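Local coordinates for protein arylsulfatase (Pseudoalteromonas sp. MB47, PDB 7AJ0) that removes sulfate groups from the algal polysaccharide fucoidan, probably acting on chain ends, and carries a bound calcium ion, at residues G49-N53 against E258-F262; V139-L145 against Y381-L385; N372-D376 against Q405-L409. All coordinates share one frame; numbering follows the deposited sequence.

Contact 1. Residues G49-N53 against E258-F262; sequences GRKPN and EGKPF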
loop_
_atom_site.group_PDB
_atom_site.type_symbol
_atom_site.label_atom_id
_atom_site.label_comp_id
_atom_site.label_asym_id
_atom_site.label_seq_id
_atom_site.Cartn_x
_atom_site.Cartn_y
_atom_site.Cartn_z
ATOM N N GLY A 49 -24.318 58.002 5.792
ATOM C CA GLY A 49 -23.605 59.182 5.357
ATOM C C GLY A 49 -22.237 58.947 4.763
ATOM O O GLY A 49 -21.537 59.924 4.474
ATOM N N ARG A 50 -21.827 57.697 4.575
ATOM C CA ARG A 50 -20.543 57.410 3.948
ATOM C C ARG A 50 -20.488 55.934 3.580
ATOM O O ARG A 50 -21.340 55.138 3.986
ATOM C CB ARG A 50 -19.370 57.794 4.858
ATOM C CG ARG A 50 -19.289 57.033 6.180
ATOM C CD ARG A 50 -18.022 57.432 6.929
ATOM N NE ARG A 50 -17.798 56.662 8.148
ATOM C CZ ARG A 50 -18.086 57.090 9.377
ATOM N NH1 ARG A 50 -18.624 58.288 9.571
ATOM N NH2 ARG A 50 -17.830 56.309 10.416
ATOM N N LYS A 51 -19.468 55.580 2.796
ATOM C CA LYS A 51 -19.318 54.214 2.322
ATOM C C LYS A 51 -19.099 53.261 3.495
ATOM O O LYS A 51 -18.656 53.672 4.570
ATOM C CB LYS A 51 -18.150 54.121 1.344
ATOM C CG LYS A 51 -18.395 54.817 0.015
ATOM C CD LYS A 51 -17.120 54.882 -0.813
ATOM C CE LYS A 51 -17.342 55.605 -2.132
ATOM N NZ LYS A 51 -16.053 55.885 -2.830
ATOM N N PRO A 52 -19.403 51.979 3.307
ATOM C CA PRO A 52 -19.292 51.026 4.414
ATOM C C PRO A 52 -17.857 50.632 4.720
ATOM O O PRO A 52 -16.970 50.684 3.866
ATOM C CB PRO A 52 -20.094 49.814 3.918
ATOM C CG PRO A 52 -19.988 49.888 2.432
ATOM C CD PRO A 52 -19.972 51.359 2.093
ATOM N N ASN A 53 -17.646 50.241 5.975
ATOM C CA ASN A 53 -16.389 49.647 6.389
ATOM C C ASN A 53 -16.377 48.164 6.029
ATOM O O ASN A 53 -17.423 47.524 5.887
ATOM C CB ASN A 53 -16.174 49.792 7.896
ATOM C CG ASN A 53 -16.544 51.163 8.415
ATOM O OD1 ASN A 53 -16.043 52.181 7.939
ATOM N ND2 ASN A 53 -17.429 51.196 9.405
ATOM N N GLU A 258 -12.404 59.903 13.185
ATOM C CA GLU A 258 -12.191 60.830 12.082
ATOM C C GLU A 258 -13.371 60.880 11.119
ATOM O O GLU A 258 -13.408 61.764 10.256
ATOM C CB GLU A 258 -10.931 60.448 11.300
ATOM C CG GLU A 258 -9.645 60.558 12.095
ATOM C CD GLU A 258 -8.457 59.961 11.363
ATOM O OE1 GLU A 258 -8.517 59.852 10.119
ATOM O OE2 GLU A 258 -7.468 59.596 12.032
ATOM N N GLY A 259 -14.322 59.957 11.239
ATOM C CA GLY A 259 -15.450 59.923 10.333
ATOM C C GLY A 259 -15.151 59.353 8.970
ATOM O O GLY A 259 -15.894 59.626 8.022
ATOM N N LYS A 260 -14.088 58.566 8.835
ATOM C CA LYS A 260 -13.721 58.009 7.543
ATOM C C LYS A 260 -13.981 56.508 7.503
ATOM O O LYS A 260 -13.838 55.817 8.517
ATOM C CB LYS A 260 -12.242 58.266 7.229
ATOM C CG LYS A 260 -11.923 59.718 6.908
ATOM C CD LYS A 260 -10.431 59.928 6.693
ATOM C CE LYS A 260 -10.123 61.381 6.364
ATOM N NZ LYS A 260 -8.663 61.667 6.401
ATOM N N PRO A 261 -14.364 55.970 6.347
ATOM C CA PRO A 261 -14.514 54.515 6.241
ATOM C C PRO A 261 -13.168 53.830 6.413
ATOM O O PRO A 261 -12.133 54.333 5.967
ATOM C CB PRO A 261 -15.075 54.305 4.829
ATOM C CG PRO A 261 -15.517 55.663 4.360
ATOM C CD PRO A 261 -14.644 56.649 5.068
ATOM N N PHE A 262 -13.184 52.677 7.071
ATOM C CA PHE A 262 -11.972 51.901 7.273
ATOM C C PHE A 262 -12.070 50.580 6.521
ATOM O O PHE A 262 -13.150 50.000 6.378
ATOM C CB PHE A 262 -11.700 51.650 8.768
ATOM C CG PHE A 262 -12.627 50.654 9.414
ATOM C CD1 PHE A 262 -12.426 49.289 9.258
ATOM C CD2 PHE A 262 -13.678 51.082 10.207
ATOM C CE1 PHE A 262 -13.271 48.375 9.853
ATOM C CE2 PHE A 262 -14.525 50.171 10.811
ATOM C CZ PHE A 262 -14.320 48.816 10.634
HETATM O O HOH W 1 -15.864 54.345 10.092
#
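Asn53 and Phe262 form the tight end of this contact, where two neighbouring parallel strands of the central sheet begin. The Asn53 amide lies flat on the Phe262 ring, the two planes only 12° apart, and Asn53 CB sits 3.4 Å from the ring centroid in a CH-pi contact over the face. With Asn53 CG beside its own backbone N (chi1 -43°), the amide also turns OD1 toward the partner backbone, and Phe262 N donates to Asn53 OD1 at 3.0 Å with a nearly straight N-H angle of 162°. Thr318 and Gln314 hold ND2, which fixes the amide's flip. Replacing Phe262 with an alanine would probably open a gap beneath the amide, leaving it without its stacking partner and Asn53 CB without its CH-pi contact. Pro261 continues the packing, its CB 3.6 Å from Lys51 O. Toward solvent the contact loosens. The extended Arg50 side chain lays one guanidinium face over the Gly259-Lys260 peptide, and its NH2 donates to a water at 2.8 Å that lies 3.1 Å from Asn53 OD1 and 3.0 Å from Lys260 O. Direct bonding and stacking thus tie the two strand starts together, whereas water mediates at the margin.

Contact 2. Residues V139-L145 against Y381-L385; sequences VSQGKLL and YMTSL
At the edge of the Tyr381 ring, near its plane, lies Val139 O, which accepts the hydroxyl proton of Tyr381 OH at 2.7 Å. From within the same helix as the ring, Leu385 CG stands 4.0 Å above one face, offset toward the rim, while Met382 CE lies in plane at another part of the edge. The second flat group, the Gln141 amide, is turned 84° to the ring, almost perpendicular, and brings its OE1 to 3.7 Å from Tyr381 CD2. A bend at chi2 carries this amide past the ring, and its NE2 is bonded to Tyr263 OH and to Leu109 O.

Tyr381 reaches across because its CG is anti to the backbone N (chi1 169°), which sends the ring toward the other helix. Beyond it the chemistry turns apolar: Leu385 CD2 packs 3.8 Å from Gln141 CB, and Leu385 CD1 meets Leu144 CD1 at 3.9 Å. The short helical segments run nearly parallel, 8° apart, with axes 10.4 Å from each other. Ser140 is the N-cap of the first, its OG accepting from Lys143 N at 3.3 Å and also bonding Val171 O.

Ser384 OG, bonded to Ile380 O of its own helix, also bonds Tyr263 OH, so both helices rest on one tyrosine of strand 262-267. In this buried layer beside the central sheet, leucines, Tyr381 and the aliphatic part of Gln141 share the packing, and the tyrosine hydroxyl satisfies a backbone carbonyl just before the capped helix starts.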
loop_
_atom_site.group_PDB
_atom_site.type_symbol
_atom_site.label_atom_id
_atom_site.label_comp_id
_atom_site.label_asym_id
_atom_site.label_seq_id
_atom_site.Cartn_x
_atom_site.Cartn_y
_atom_site.Cartn_z
ATOM N N VAL A 139 -1.910 45.729 -7.740
ATOM C CA VAL A 139 -2.721 46.817 -7.205
ATOM C C VAL A 139 -3.547 46.269 -6.049
ATOM O O VAL A 139 -4.520 45.535 -6.268
ATOM C CB VAL A 139 -3.632 47.434 -8.277
ATOM C CG1 VAL A 139 -4.531 48.491 -7.664
ATOM C CG2 VAL A 139 -2.801 48.019 -9.407
ATOM N N SER A 140 -3.174 46.630 -4.825
ATOM C CA SER A 140 -3.887 46.154 -3.651
ATOM C C SER A 140 -5.162 46.965 -3.434
ATOM O O SER A 140 -5.315 48.080 -3.941
ATOM C CB SER A 140 -3.001 46.246 -2.409
ATOM O OG SER A 140 -2.703 47.597 -2.100
ATOM N N GLN A 141 -6.091 46.386 -2.667
ATOM C CA GLN A 141 -7.301 47.127 -2.326
ATOM C C GLN A 141 -6.979 48.301 -1.412
ATOM O O GLN A 141 -7.701 49.304 -1.412
ATOM C CB GLN A 141 -8.343 46.213 -1.679
ATOM C CG GLN A 141 -7.943 45.595 -0.355
ATOM C CD GLN A 141 -7.411 44.183 -0.511
ATOM O OE1 GLN A 141 -6.312 43.981 -1.022
ATOM N NE2 GLN A 141 -8.191 43.199 -0.075
ATOM N N GLY A 142 -5.901 48.199 -0.633
ATOM C CA GLY A 142 -5.446 49.351 0.122
ATOM C C GLY A 142 -5.185 50.548 -0.770
ATOM O O GLY A 142 -5.615 51.665 -0.476
ATOM N N LYS A 143 -4.488 50.326 -1.885
ATOM C CA LYS A 143 -4.162 51.427 -2.782
ATOM C C LYS A 143 -5.424 52.046 -3.368
ATOM O O LYS A 143 -5.583 53.274 -3.376
ATOM C CB LYS A 143 -3.232 50.936 -3.895
ATOM C CG LYS A 143 -2.821 52.017 -4.884
ATOM C CD LYS A 143 -1.787 51.508 -5.886
ATOM C CE LYS A 143 -0.416 51.323 -5.244
ATOM N NZ LYS A 143 0.568 50.700 -6.178
ATOM N N LEU A 144 -6.340 51.211 -3.856
ATOM C CA LEU A 144 -7.504 51.727 -4.564
ATOM C C LEU A 144 -8.524 52.345 -3.616
ATOM O O LEU A 144 -9.160 53.347 -3.959
ATOM C CB LEU A 144 -8.146 50.613 -5.393
ATOM C CG LEU A 144 -7.245 50.047 -6.491
ATOM C CD1 LEU A 144 -7.980 49.006 -7.311
ATOM C CD2 LEU A 144 -6.720 51.155 -7.394
ATOM N N LEU A 145 -8.690 51.776 -2.422
ATOM C CA LEU A 145 -9.662 52.323 -1.480
ATOM C C LEU A 145 -9.118 53.557 -0.768
ATOM O O LEU A 145 -9.864 54.510 -0.521
ATOM C CB LEU A 145 -10.070 51.252 -0.470
ATOM C CG LEU A 145 -10.876 50.090 -1.054
ATOM C CD1 LEU A 145 -11.056 48.987 -0.023
ATOM C CD2 LEU A 145 -12.228 50.572 -1.564
ATOM N N TYR A 381 -11.626 40.439 -2.503
ATOM C CA TYR A 381 -10.947 41.595 -3.076
ATOM C C TYR A 381 -11.866 42.355 -4.020
ATOM O O TYR A 381 -12.053 43.569 -3.880
ATOM C CB TYR A 381 -9.682 41.117 -3.795
ATOM C CG TYR A 381 -8.991 42.135 -4.669
ATOM C CD1 TYR A 381 -9.432 42.382 -5.963
ATOM C CD2 TYR A 381 -7.874 42.821 -4.217
ATOM C CE1 TYR A 381 -8.797 43.296 -6.769
ATOM C CE2 TYR A 381 -7.231 43.739 -5.018
ATOM C CZ TYR A 381 -7.696 43.973 -6.292
ATOM O OH TYR A 381 -7.060 44.890 -7.095
ATOM N N MET A 382 -12.460 41.652 -4.986
ATOM C CA MET A 382 -13.283 42.321 -5.988
ATOM C C MET A 382 -14.573 42.858 -5.384
ATOM O O MET A 382 -15.072 43.903 -5.816
ATOM C CB MET A 382 -13.591 41.359 -7.134
ATOM C CG MET A 382 -13.902 42.050 -8.453
ATOM S SD MET A 382 -12.529 43.055 -9.056
ATOM C CE MET A 382 -11.322 41.802 -9.479
ATOM N N THR A 383 -15.133 42.156 -4.397
ATOM C CA THR A 383 -16.295 42.674 -3.682
ATOM C C THR A 383 -15.939 43.945 -2.918
ATOM O O THR A 383 -16.704 44.916 -2.920
ATOM C CB THR A 383 -16.835 41.600 -2.733
ATOM O OG1 THR A 383 -17.203 40.433 -3.486
ATOM C CG2 THR A 383 -18.044 42.106 -1.962
ATOM N N SER A 384 -14.773 43.960 -2.269
ATOM C CA SER A 384 -14.334 45.159 -1.564
ATOM C C SER A 384 -14.210 46.344 -2.514
ATOM O O SER A 384 -14.614 47.462 -2.178
ATOM C CB SER A 384 -12.997 44.899 -0.869
ATOM O OG SER A 384 -13.116 43.902 0.130
ATOM N N LEU A 385 -13.648 46.119 -3.704
ATOM C CA LEU A 385 -13.454 47.221 -4.638
ATOM C C LEU A 385 -14.783 47.804 -5.099
ATOM O O LEU A 385 -14.880 49.012 -5.341
ATOM C CB LEU A 385 -12.642 46.758 -5.845
ATOM C CG LEU A 385 -11.222 46.261 -5.577
ATOM C CD1 LEU A 385 -10.491 46.055 -6.899
ATOM C CD2 LEU A 385 -10.459 47.212 -4.672
#

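Contact 3. Residues N372-D376 against Q405-L409; sequences NGLMD and QTAFL
Leu374 O, facing Gln405, is the polar focus of this contact: Ser416 OG bonds it, and Gln405 NE2 approaches it to 3.4 Å. The same Gln405 amide is held at both ends from outside, with OE1 accepting from Arg417 N and NE2 bonded to Ser416 OG. The Arg417 N donor identifies the oxygen end, and the two bonds together fix the amide's rotation within a buried setting.

Alongside this polar cluster runs Met375. Its CG stands anti to the backbone N (chi1 -177°) and the chain stays extended beyond, which pushes the sulfur in among three residues of the opposite segment. SD lies 4.2 Å from Gln405 CG, 4.2 Å from Phe408 CE2 and 4.2 Å from Leu409 CD2. Toward the phenyl ring it makes a Met-aromatic contact at the edge: SD is 5.4 Å from the ring centroid and lies in the ring plane, 90° off the normal. The Met375 and Gln405 side chains run antiparallel alongside one another. At the far end of the ring, Phe408 CZ comes to 3.9 Å from Gly373 CA, an approach that a beta carbon on Gly373 would obstruct.

The Met375 side chain also touches Leu93 and Met96 of strand 91-97, the sheet neighbour of strand 375-376. The short helix 406-409 is therefore docked on the sheet margin by two complementary means, a buried sulfur packed among Gln405 CG, Phe408 and Leu409, and an amide fixed by Arg417 and Ser416, the serine also bonding Leu374 O.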
loop_
_atom_site.group_PDB
_atom_site.type_symbol
_atom_site.label_atom_id
_atom_site.label_comp_id
_atom_site.label_asym_id
_atom_site.label_seq_id
_atom_site.Cartn_x
_atom_site.Cartn_y
_atom_site.Cartn_z
ATOM N N ASN A 372 -24.217 27.303 -0.301
ATOM C CA ASN A 372 -23.149 26.492 -0.865
ATOM C C ASN A 372 -22.635 27.042 -2.194
ATOM O O ASN A 372 -21.945 26.327 -2.927
ATOM C CB ASN A 372 -23.633 25.050 -1.040
ATOM C CG ASN A 372 -22.491 24.053 -1.124
ATOM O OD1 ASN A 372 -21.422 24.264 -0.551
ATOM N ND2 ASN A 372 -22.715 22.955 -1.837
ATOM N N GLY A 373 -22.951 28.296 -2.512
ATOM C CA GLY A 373 -22.492 28.874 -3.761
ATOM C C GLY A 373 -20.991 29.101 -3.773
ATOM O O GLY A 373 -20.372 29.401 -2.753
ATOM N N LEU A 374 -20.402 28.961 -4.957
ATOM C CA LEU A 374 -18.954 29.036 -5.080
ATOM C C LEU A 374 -18.460 30.452 -4.808
ATOM O O LEU A 374 -19.020 31.432 -5.298
ATOM C CB LEU A 374 -18.515 28.599 -6.477
ATOM C CG LEU A 374 -18.809 27.155 -6.882
ATOM C CD1 LEU A 374 -18.173 26.861 -8.242
ATOM C CD2 LEU A 374 -18.320 26.174 -5.833
ATOM N N MET A 375 -17.393 30.552 -4.015
ATOM C CA MET A 375 -16.771 31.838 -3.729
ATOM C C MET A 375 -15.285 31.624 -3.486
ATOM O O MET A 375 -14.860 30.555 -3.042
ATOM C CB MET A 375 -17.419 32.526 -2.524
ATOM C CG MET A 375 -16.852 33.906 -2.244
ATOM S SD MET A 375 -18.031 35.019 -1.464
ATOM C CE MET A 375 -16.974 36.422 -1.097
ATOM N N ASP A 376 -14.503 32.661 -3.778
ATOM C CA ASP A 376 -13.048 32.609 -3.786
ATOM C C ASP A 376 -12.505 33.729 -2.911
ATOM O O ASP A 376 -13.205 34.697 -2.606
ATOM C CB ASP A 376 -12.518 32.739 -5.229
ATOM C CG ASP A 376 -11.077 32.286 -5.382
ATOM O OD1 ASP A 376 -10.185 32.864 -4.725
ATOM O OD2 ASP A 376 -10.835 31.349 -6.172
ATOM N N GLN A 405 -19.047 39.774 -5.707
ATOM C CA GLN A 405 -20.093 38.916 -5.164
ATOM C C GLN A 405 -21.087 39.685 -4.299
ATOM O O GLN A 405 -21.813 39.077 -3.506
ATOM C CB GLN A 405 -19.471 37.776 -4.353
ATOM C CG GLN A 405 -18.635 36.801 -5.167
ATOM C CD GLN A 405 -19.479 35.799 -5.930
ATOM O OE1 GLN A 405 -20.658 36.035 -6.192
ATOM N NE2 GLN A 405 -18.881 34.666 -6.283
ATOM N N THR A 406 -21.136 41.011 -4.431
ATOM C CA THR A 406 -22.056 41.796 -3.613
ATOM C C THR A 406 -23.498 41.344 -3.814
ATOM O O THR A 406 -24.269 41.260 -2.852
ATOM C CB THR A 406 -21.905 43.283 -3.938
ATOM O OG1 THR A 406 -20.593 43.722 -3.562
ATOM C CG2 THR A 406 -22.944 44.105 -3.194
ATOM N N ALA A 407 -23.882 41.047 -5.060
ATOM C CA ALA A 407 -25.221 40.538 -5.329
ATOM C C ALA A 407 -25.442 39.155 -4.732
ATOM O O ALA A 407 -26.591 38.764 -4.500
ATOM C CB ALA A 407 -25.472 40.490 -6.837
ATOM N N PHE A 408 -24.369 38.406 -4.485
ATOM C CA PHE A 408 -24.485 37.086 -3.873
ATOM C C PHE A 408 -24.603 37.190 -2.358
ATOM O O PHE A 408 -25.428 36.499 -1.749
ATOM C CB PHE A 408 -23.277 36.243 -4.290
ATOM C CG PHE A 408 -23.152 34.932 -3.569
ATOM C CD1 PHE A 408 -24.186 34.010 -3.577
ATOM C CD2 PHE A 408 -21.974 34.606 -2.913
ATOM C CE1 PHE A 408 -24.056 32.796 -2.924
ATOM C CE2 PHE A 408 -21.836 33.393 -2.261
ATOM C CZ PHE A 408 -22.879 32.487 -2.266
ATOM N N LEU A 409 -23.814 38.074 -1.740
ATOM C CA LEU A 409 -23.799 38.177 -0.287
ATOM C C LEU A 409 -25.005 38.930 0.263
ATOM O O LEU A 409 -25.415 38.675 1.401
ATOM C CB LEU A 409 -22.514 38.871 0.174
ATOM C CG LEU A 409 -21.198 38.136 -0.078
ATOM C CD1 LEU A 409 -20.011 39.021 0.274
ATOM C CD2 LEU A 409 -21.144 36.838 0.710
#

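Overall arrangement
Contacts 2 and 3 adjoin, their centres about 17 Å apart: helix 377-387 carries one side of contact 2 and follows strand 375-376 of contact 3, and its Thr383 OG1 bonds Gln405 N at 3.0 Å. Contact 1 touches neither, its nearest atoms about 7 Å from contact 2 and about 9 Å from contact 3, yet Tyr150 touches Lys51 and Pro261 of contact 1 as well as Leu145 of contact 2. None of the three supplies a calcium ligand. The links to that site run through the fold: strand 53-59, which starts at contact 1, leads to Asp60 and Asp61, and Gln141 of contact 2 bonds Leu109 on helix 102-111, which begins at the calcium-site residue Cys102.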